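Local coordinates for protein homoserine kinase (PDB 3HUL) that probably catalyses the ATP-dependent phosphorylation of L-homoserine to O-phospho-L-homoserine, a late step of threonine biosynthesis in Listeria monocytogenes, at residues A[25-30]-A[79-84]; A[5-10]-A[93-98]; A[34-39]-A[70-75]. One frame throughout, in Å; residues are numbered along the deposited sequence.

Contact 1 (A[25-30]-A[79-84])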
loop_
_atom_site.group_PDB
_atom_site.type_symbol
_atom_site.label_atom_id
_atom_site.label_comp_id
_atom_site.label_asym_id
_atom_site.label_seq_id
_atom_site.Cartn_x
_atom_site.Cartn_y
_atom_site.Cartn_z
ATOM N N LEU A 25 -18.113 6.157 9.641
ATOM C CA LEU A 25 -18.301 5.505 10.947
ATOM C C LEU A 25 -19.621 4.722 11.019
ATOM O O LEU A 25 -20.539 4.990 10.247
ATOM C CB LEU A 25 -18.273 6.555 12.062
ATOM C CG LEU A 25 -16.996 7.374 12.208
ATOM C CD1 LEU A 25 -17.184 8.360 13.356
ATOM C CD2 LEU A 25 -15.830 6.430 12.480
ATOM N N THR A 26 -19.702 3.759 11.943
ATOM C CA THR A 26 -20.864 2.871 12.049
ATOM C C THR A 26 -22.047 3.522 12.800
ATOM O O THR A 26 -22.486 3.016 13.828
ATOM C CB THR A 26 -20.475 1.510 12.712
ATOM O OG1 THR A 26 -19.743 1.770 13.901
ATOM C CG2 THR A 26 -19.588 0.638 11.766
ATOM N N LEU A 27 -22.515 4.672 12.313
ATOM C CA LEU A 27 -23.812 5.224 12.715
ATOM C C LEU A 27 -24.465 5.585 11.401
ATOM O O LEU A 27 -23.752 5.906 10.444
ATOM C CB LEU A 27 -23.671 6.458 13.598
ATOM C CG LEU A 27 -23.169 6.298 15.029
ATOM C CD1 LEU A 27 -22.915 7.697 15.612
ATOM C CD2 LEU A 27 -24.143 5.476 15.939
ATOM N N TYR A 28 -25.788 5.495 11.340
ATOM C CA TYR A 28 -26.496 5.545 10.054
ATOM C C TYR A 28 -27.707 6.441 10.000
ATOM O O TYR A 28 -28.415 6.612 10.984
ATOM C CB TYR A 28 -26.887 4.146 9.564
ATOM C CG TYR A 28 -25.734 3.179 9.612
ATOM C CD1 TYR A 28 -24.740 3.200 8.626
ATOM C CD2 TYR A 28 -25.609 2.279 10.666
ATOM C CE1 TYR A 28 -23.683 2.336 8.674
ATOM C CE2 TYR A 28 -24.551 1.412 10.730
ATOM C CZ TYR A 28 -23.588 1.446 9.726
ATOM O OH TYR A 28 -22.527 0.589 9.779
ATOM N N LEU A 29 -27.884 7.030 8.829
ATOM C CA LEU A 29 -29.102 7.667 8.418
ATOM C C LEU A 29 -29.693 6.662 7.467
ATOM O O LEU A 29 -29.049 6.286 6.472
ATOM C CB LEU A 29 -28.808 9.013 7.745
ATOM C CG LEU A 29 -29.865 9.854 6.996
ATOM C CD1 LEU A 29 -31.283 9.448 7.266
ATOM C CD2 LEU A 29 -29.686 11.338 7.275
ATOM N N THR A 30 -30.883 6.174 7.822
ATOM C CA THR A 30 -31.625 5.209 7.018
ATOM C C THR A 30 -32.979 5.765 6.533
ATOM O O THR A 30 -33.845 6.130 7.342
ATOM C CB THR A 30 -31.874 3.885 7.786
ATOM O OG1 THR A 30 -30.630 3.376 8.298
ATOM C CG2 THR A 30 -32.493 2.842 6.850
ATOM N N ASP A 79 -29.461 7.475 13.795
ATOM C CA ASP A 79 -28.776 7.498 15.083
ATOM C C ASP A 79 -27.461 8.291 15.035
ATOM O O ASP A 79 -26.627 8.183 15.926
ATOM C CB ASP A 79 -28.644 6.084 15.696
ATOM C CG ASP A 79 -27.685 5.161 14.931
ATOM O OD1 ASP A 79 -27.462 5.332 13.705
ATOM O OD2 ASP A 79 -27.158 4.225 15.578
ATOM N N ILE A 80 -27.306 9.089 13.981
ATOM C CA ILE A 80 -26.288 10.138 13.918
ATOM C C ILE A 80 -26.901 11.408 14.527
ATOM O O ILE A 80 -27.727 12.049 13.886
ATOM C CB ILE A 80 -25.855 10.486 12.442
ATOM C CG1 ILE A 80 -25.522 9.238 11.605
ATOM C CG2 ILE A 80 -24.666 11.481 12.421
ATOM C CD1 ILE A 80 -25.477 9.540 10.096
ATOM N N PRO A 81 -26.494 11.787 15.751
ATOM C CA PRO A 81 -27.062 12.993 16.354
ATOM C C PRO A 81 -26.765 14.234 15.518
ATOM O O PRO A 81 -25.617 14.405 15.053
ATOM C CB PRO A 81 -26.349 13.081 17.707
ATOM C CG PRO A 81 -25.875 11.695 17.979
ATOM C CD PRO A 81 -25.495 11.164 16.632
ATOM N N PRO A 82 -27.795 15.085 15.307
ATOM C CA PRO A 82 -27.664 16.299 14.525
ATOM C C PRO A 82 -26.709 17.262 15.187
ATOM O O PRO A 82 -26.629 17.315 16.433
ATOM C CB PRO A 82 -29.073 16.897 14.542
ATOM C CG PRO A 82 -29.969 15.809 14.979
ATOM C CD PRO A 82 -29.154 14.935 15.865
ATOM N N ALA A 83 -26.001 18.014 14.346
ATOM C CA ALA A 83 -25.044 19.019 14.770
ATOM C C ALA A 83 -24.112 18.544 15.902
ATOM O O ALA A 83 -23.841 19.278 16.847
ATOM C CB ALA A 83 -25.773 20.332 15.140
ATOM N N ARG A 84 -23.588 17.325 15.782
ATOM C CA ARG A 84 -22.679 16.812 16.812
ATOM C C ARG A 84 -21.236 16.537 16.334
ATOM O O ARG A 84 -20.425 16.014 17.089
ATOM C CB ARG A 84 -23.294 15.601 17.527
ATOM C CG ARG A 84 -23.258 15.725 19.078
ATOM C CD ARG A 84 -24.180 16.891 19.561
ATOM N NE ARG A 84 -25.533 16.838 18.982
ATOM C CZ ARG A 84 -26.508 16.082 19.485
ATOM N NH1 ARG A 84 -26.268 15.307 20.542
ATOM N NH2 ARG A 84 -27.710 16.057 18.912
#

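Contact 2 (A[5-10]-A[93-98])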
loop_
_atom_site.group_PDB
_atom_site.type_symbol
_atom_site.label_atom_id
_atom_site.label_comp_id
_atom_site.label_asym_id
_atom_site.label_seq_id
_atom_site.Cartn_x
_atom_site.Cartn_y
_atom_site.Cartn_z
ATOM N N ILE A 5 -32.407 3.495 1.605
ATOM C CA ILE A 5 -31.183 4.244 1.379
ATOM C C ILE A 5 -30.557 4.354 2.739
ATOM O O ILE A 5 -31.209 4.775 3.673
ATOM C CB ILE A 5 -31.463 5.664 0.841
ATOM C CG1 ILE A 5 -32.174 5.607 -0.506
ATOM C CG2 ILE A 5 -30.163 6.501 0.768
ATOM C CD1 ILE A 5 -32.607 6.947 -0.986
ATOM N N ARG A 6 -29.293 3.947 2.845
ATOM C CA ARG A 6 -28.540 4.045 4.093
ATOM C C ARG A 6 -27.242 4.810 3.848
ATOM O O ARG A 6 -26.571 4.571 2.854
ATOM C CB ARG A 6 -28.220 2.660 4.633
ATOM C CG ARG A 6 -27.733 2.690 6.066
ATOM C CD ARG A 6 -26.665 1.656 6.336
ATOM N NE ARG A 6 -27.213 0.309 6.284
ATOM C CZ ARG A 6 -28.007 -0.218 7.216
ATOM N NH1 ARG A 6 -28.344 0.486 8.294
ATOM N NH2 ARG A 6 -28.474 -1.456 7.062
ATOM N N VAL A 7 -26.914 5.746 4.745
ATOM C CA VAL A 7 -25.731 6.607 4.608
ATOM C C VAL A 7 -25.064 6.692 5.960
ATOM O O VAL A 7 -25.749 6.946 6.954
ATOM C CB VAL A 7 -26.095 8.049 4.168
ATOM C CG1 VAL A 7 -24.830 8.878 3.942
ATOM C CG2 VAL A 7 -27.003 8.049 2.896
ATOM N N PRO A 8 -23.724 6.483 6.009
ATOM C CA PRO A 8 -23.027 6.505 7.279
ATOM C C PRO A 8 -22.587 7.896 7.790
ATOM O O PRO A 8 -22.417 8.845 7.006
ATOM C CB PRO A 8 -21.793 5.637 7.008
ATOM C CG PRO A 8 -21.469 5.867 5.585
ATOM C CD PRO A 8 -22.819 6.129 4.894
ATOM N N ALA A 9 -22.421 7.982 9.113
ATOM C CA ALA A 9 -21.781 9.086 9.780
ATOM C C ALA A 9 -20.319 9.162 9.354
ATOM O O ALA A 9 -19.740 8.164 8.904
ATOM C CB ALA A 9 -21.867 8.885 11.272
ATOM N N THR A 10 -19.730 10.341 9.501
ATOM C CA THR A 10 -18.338 10.593 9.120
ATOM C C THR A 10 -17.733 11.591 10.074
ATOM O O THR A 10 -18.421 12.488 10.582
ATOM C CB THR A 10 -18.225 11.226 7.693
ATOM O OG1 THR A 10 -19.117 12.337 7.619
ATOM C CG2 THR A 10 -18.581 10.232 6.597
ATOM N N VAL A 93 -27.511 15.287 3.090
ATOM C CA VAL A 93 -27.240 15.742 1.732
ATOM C C VAL A 93 -26.971 14.544 0.791
ATOM O O VAL A 93 -27.587 14.411 -0.265
ATOM C CB VAL A 93 -26.043 16.723 1.688
ATOM C CG1 VAL A 93 -25.585 16.935 0.238
ATOM C CG2 VAL A 93 -26.385 18.078 2.391
ATOM N N VAL A 94 -26.072 13.659 1.202
ATOM C CA VAL A 94 -25.819 12.427 0.446
ATOM C C VAL A 94 -27.098 11.591 0.255
ATOM O O VAL A 94 -27.334 11.073 -0.815
ATOM C CB VAL A 94 -24.682 11.602 1.110
ATOM C CG1 VAL A 94 -24.544 10.189 0.466
ATOM C CG2 VAL A 94 -23.388 12.399 1.067
ATOM N N ALA A 95 -27.910 11.472 1.289
ATOM C CA ALA A 95 -29.179 10.749 1.188
ATOM C C ALA A 95 -30.143 11.362 0.150
ATOM O O ALA A 95 -30.814 10.629 -0.587
ATOM C CB ALA A 95 -29.837 10.667 2.546
ATOM N N GLY A 96 -30.187 12.695 0.081
ATOM C CA GLY A 96 -30.996 13.396 -0.905
ATOM C C GLY A 96 -30.497 13.177 -2.305
ATOM O O GLY A 96 -31.279 13.033 -3.245
ATOM N N ILE A 97 -29.180 13.150 -2.456
ATOM C CA ILE A 97 -28.589 12.818 -3.736
ATOM C C ILE A 97 -28.992 11.400 -4.178
ATOM O O ILE A 97 -29.355 11.184 -5.340
ATOM C CB ILE A 97 -27.084 12.981 -3.679
ATOM C CG1 ILE A 97 -26.742 14.468 -3.516
ATOM C CG2 ILE A 97 -26.412 12.420 -4.928
ATOM C CD1 ILE A 97 -25.277 14.717 -3.066
ATOM N N GLU A 98 -28.955 10.449 -3.247
ATOM C CA GLU A 98 -29.286 9.052 -3.572
ATOM C C GLU A 98 -30.773 8.934 -3.913
ATOM O O GLU A 98 -31.152 8.196 -4.823
ATOM C CB GLU A 98 -28.956 8.134 -2.401
ATOM C CG GLU A 98 -27.465 8.023 -2.128
ATOM C CD GLU A 98 -26.786 7.023 -3.035
ATOM O OE1 GLU A 98 -27.029 7.009 -4.257
ATOM O OE2 GLU A 98 -25.995 6.226 -2.515
#

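Contact 3 (A[34-39]-A[70-75])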
loop_
_atom_site.group_PDB
_atom_site.type_symbol
_atom_site.label_atom_id
_atom_site.label_comp_id
_atom_site.label_asym_id
_atom_site.label_seq_id
_atom_site.Cartn_x
_atom_site.Cartn_y
_atom_site.Cartn_z
ATOM N N GLY A 34 -41.490 5.228 0.561
ATOM C CA GLY A 34 -42.866 4.743 0.372
ATOM C C GLY A 34 -43.554 5.205 -0.905
ATOM O O GLY A 34 -42.903 5.588 -1.890
ATOM N N ALA A 35 -44.886 5.183 -0.873
ATOM C CA ALA A 35 -45.706 5.440 -2.058
ATOM C C ALA A 35 -45.606 6.877 -2.570
ATOM O O ALA A 35 -45.368 7.802 -1.797
ATOM C CB ALA A 35 -47.173 5.076 -1.772
ATOM N N GLU A 36 -45.790 7.041 -3.880
ATOM C CA GLU A 36 -45.929 8.347 -4.508
ATOM C C GLU A 36 -47.116 9.059 -3.847
ATOM O O GLU A 36 -48.014 8.395 -3.324
ATOM C CB GLU A 36 -46.130 8.192 -6.020
ATOM C CG GLU A 36 -45.357 7.011 -6.632
ATOM C CD GLU A 36 -44.856 7.276 -8.047
ATOM O OE1 GLU A 36 -45.251 6.547 -8.982
ATOM O OE2 GLU A 36 -44.059 8.219 -8.228
ATOM N N ALA A 37 -47.100 10.395 -3.826
ATOM C CA ALA A 37 -48.123 11.172 -3.092
ATOM C C ALA A 37 -48.298 12.622 -3.561
ATOM O O ALA A 37 -47.622 13.075 -4.502
ATOM C CB ALA A 37 -47.879 11.112 -1.560
ATOM N N ASP A 38 -49.223 13.331 -2.899
ATOM C CA ASP A 38 -49.572 14.721 -3.236
ATOM C C ASP A 38 -48.445 15.681 -2.886
ATOM O O ASP A 38 -48.282 16.729 -3.516
ATOM C CB ASP A 38 -50.850 15.161 -2.497
ATOM C CG ASP A 38 -51.380 16.519 -2.992
ATOM O OD1 ASP A 38 -51.099 16.901 -4.153
ATOM O OD2 ASP A 38 -52.078 17.214 -2.222
ATOM N N SER A 39 -47.686 15.302 -1.862
ATOM C CA SER A 39 -46.579 16.100 -1.337
ATOM C C SER A 39 -45.626 15.200 -0.546
ATOM O O SER A 39 -45.942 14.045 -0.242
ATOM C CB SER A 39 -47.107 17.229 -0.437
ATOM O OG SER A 39 -47.717 16.685 0.721
ATOM N N THR A 70 -41.712 13.330 -8.703
ATOM C CA THR A 70 -42.992 13.086 -8.035
ATOM C C THR A 70 -42.680 12.894 -6.565
ATOM O O THR A 70 -41.789 12.115 -6.245
ATOM C CB THR A 70 -43.649 11.755 -8.520
ATOM O OG1 THR A 70 -43.767 11.757 -9.940
ATOM C CG2 THR A 70 -45.028 11.525 -7.883
ATOM N N PRO A 71 -43.407 13.594 -5.671
ATOM C CA PRO A 71 -43.293 13.440 -4.219
ATOM C C PRO A 71 -43.530 12.029 -3.727
ATOM O O PRO A 71 -44.156 11.234 -4.407
ATOM C CB PRO A 71 -44.412 14.343 -3.692
ATOM C CG PRO A 71 -44.512 15.401 -4.699
ATOM C CD PRO A 71 -44.294 14.722 -6.018
ATOM N N HIS A 72 -43.024 11.744 -2.531
ATOM C CA HIS A 72 -43.222 10.467 -1.852
ATOM C C HIS A 72 -43.375 10.701 -0.363
ATOM O O HIS A 72 -43.017 11.762 0.127
ATOM C CB HIS A 72 -42.006 9.565 -2.049
ATOM C CG HIS A 72 -41.942 8.905 -3.386
ATOM N ND1 HIS A 72 -42.211 7.568 -3.562
ATOM C CD2 HIS A 72 -41.608 9.389 -4.605
ATOM C CE1 HIS A 72 -42.061 7.258 -4.839
ATOM N NE2 HIS A 72 -41.690 8.345 -5.491
ATOM N N HIS A 73 -43.922 9.709 0.332
ATOM C CA HIS A 73 -43.827 9.600 1.783
ATOM C C HIS A 73 -42.595 8.746 2.066
ATOM O O HIS A 73 -42.269 7.853 1.276
ATOM C CB HIS A 73 -45.069 8.907 2.372
ATOM C CG HIS A 73 -46.333 9.706 2.237
ATOM N ND1 HIS A 73 -47.554 9.127 1.955
ATOM C CD2 HIS A 73 -46.561 11.040 2.335
ATOM C CE1 HIS A 73 -48.481 10.070 1.891
ATOM N NE2 HIS A 73 -47.904 11.239 2.115
ATOM N N LEU A 74 -41.918 9.018 3.182
ATOM C CA LEU A 74 -40.651 8.344 3.537
ATOM C C LEU A 74 -40.621 8.122 5.023
ATOM O O LEU A 74 -41.299 8.829 5.760
ATOM C CB LEU A 74 -39.426 9.182 3.133
ATOM C CG LEU A 74 -39.384 9.741 1.713
ATOM C CD1 LEU A 74 -39.819 11.194 1.711
ATOM C CD2 LEU A 74 -38.006 9.632 1.109
ATOM N N VAL A 75 -39.849 7.131 5.454
ATOM C CA VAL A 75 -39.603 6.866 6.869
ATOM C C VAL A 75 -38.095 6.949 7.096
ATOM O O VAL A 75 -37.319 6.365 6.333
ATOM C CB VAL A 75 -40.114 5.460 7.296
ATOM C CG1 VAL A 75 -40.072 5.302 8.820
ATOM C CG2 VAL A 75 -41.528 5.191 6.744
#

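Contact 1 (A[25-30]-A[79-84])
Asp79 and Ile80 join the beginning of strand 27-36 to the chain just past strand 72-78, its antiparallel neighbour in the mixed sheet of this GHMP kinase. Residues 79-84 run on into the segment predicted to bind ATP, which includes Pro81, Pro82, Ala83 and Arg84. The grip on the strand is a two-point one at Tyr28. Its backbone N gives a nearly straight bond (173°) to Asp79 OD1, 2.9 Å away, and its O accepts from Asp79 N at 3.1 Å. The carboxylate oxygen takes the place that a main-chain carbonyl would be expected to hold in an antiparallel pair. Asp79 CG sits between its own backbone N and carbonyl carbon (chi1 69°), a rotation that folds OD1 back to Tyr28 N and leaves OD2 against Leu27 CD2 at 3.3 Å.

The close-packed half is buried and mainly carbon. Leu27 CB meets Ile80 CG1 at 3.9 Å, while the far end of Ile80 reaches along the strand, its CD1 lying 4.1 Å from Leu29 CB. Ala9 of strand 3-12 also touches both Leu27 and Ile80. By contrast, Asp79 is exposed, and the Tyr28 side chain starts away from residues 79-84; its ring makes a cation-pi contact with Arg6, and its OH bonds to Glu282. Packing thins toward Pro81, whose CD is 4.4 Å from Leu27 CD1. Beyond it Arg84 NH1 bonds to Pro162 O, and the loop is also braced within: Arg84 NE and NH2 converge side-on upon Pro82 O, and Pro81 CB lies 3.3 Å above the guanidinium plane.

Contact 2 (A[5-10]-A[93-98])
Ile5 and Val7 pack against Val94, Ala95 and Glu98 in a buried strand-on-helix contact, where one face of strand 3-12 meets helix 88-103. The short axes approach to 8.5 Å and run nearly antiparallel, at 157°. All five touching residues are buried, and the meeting surfaces are built almost wholly of carbon.

The side chains of Ile5 and Val7, two positions apart on the strand, both start toward the helix. Val7 divides its two methyl groups between neighbouring helix residues. CG1, anti to the backbone N (chi1 -176°), lies 3.7 Å from Val94 CG1, the two valines crossing at a slant. CG2 instead reaches Ala95, at 3.9 Å from its CB and at a similar distance from its CA; the small alanine lets the methyl group come down to the helix backbone.

This layer of helix against sheet belongs to the N-terminal domain of the GHMP kinase fold. Helix 88-103 starts within the segment predicted to bind ATP, and Ala91, one turn before Ala95, also lies beside the Val7 side chain. On the sheet side, Val7 is joined by backbone hydrogen bonding to Leu29 of strand 27-36, whose Leu31 touches Ala95.

One helical turn after Val94, Glu98 offers its aliphatic base to Ile5: CB stands 3.8 Å from Ile5 CG2, and Ile5 CD1 reaches to 4.1 Å from that same CB. The glutamate chain then bends at chi2 (-82°), and the buried carboxylate finds a charged partner on helix 110-121, where OE1 forms a salt bridge with Lys113 NZ.

Contact 3 (A[34-39]-A[70-75])
Gly34 and His73 begin a set of four hydrogen bonds that join the end of strand 27-36, and the residue after it, to Pro71 and the start of strand 72-78. Gly34 N donates to His73 O at 2.8 Å, and His73 N returns a bond to Ala35 O at 3.2 Å. Farther on, Ala37 N gives to Pro71 O at 3.1 Å. This last donor approaches from above the carbonyl plane, 54° out of it, rather than along a lone pair.

The fourth bond comes from a side chain. His72 ND1 donates to Gly34 O over 2.7 Å, and the oxygen lies in the imidazole plane, while the donor is tilted 28° from the plane of the glycine carbonyl. The bond implies a proton on ND1. With CG anti to its own carbonyl carbon, the His72 ring swings beside residues 34-36, Gly34 O at its edge and Glu36 CA over one face in a CH-pi contact.

The arrangement is an antiparallel strand pair of the mixed sheet in the N-terminal part of this GHMP kinase fold. The axes lie 4.8 Å apart, at 169°, and Glu36 pairs with His72 in a non-hydrogen-bonded position. Glu36 OE2 stays 3.6 Å from His72 NE2, without a hydrogen bond. Glu36 CA comes to 3.4 Å from Pro71 O in a CA-H...O contact; His72 CA makes another with Ala35 O, which therefore receives both this contact and the His73 N-H. His72 and Leu74 make backbone hydrogen bonds to Tyr41 of the parallel strand 41-43.

Past the strand end, besides the Ala37 N bond, carbon does the touching. Ala37 CB makes a CH-pi contact over one face of the His73 ring, 3.8 Å from its centroid, and Pro71 CB packs on the Ser39 backbone.

How the contacts relate
From the N terminus, strand 3-12 comes first and waits longest for its partner: contact 2 closes the widest loop, to helix 88-103. Inside it, contact 1 joins 25-30 to 79-84, and contact 3, nested in turn, joins 34-39 to 70-75. The three loops therefore nest without crossing. Contacts 1 and 3 use opposite ends of strand 27-36, their centres about 23 Å apart, and follow its pairing with strand 72-78. Strand 3-12 pairs with both 21-25 and 27-36, and Leu25 N lies 2.7 Å from Ala9 O, a probable hydrogen bond. Together the contacts tie strand 3-12 to helix 88-103, and strand 27-36 to strand 72-78 and the predicted ATP-binding loop that follows it.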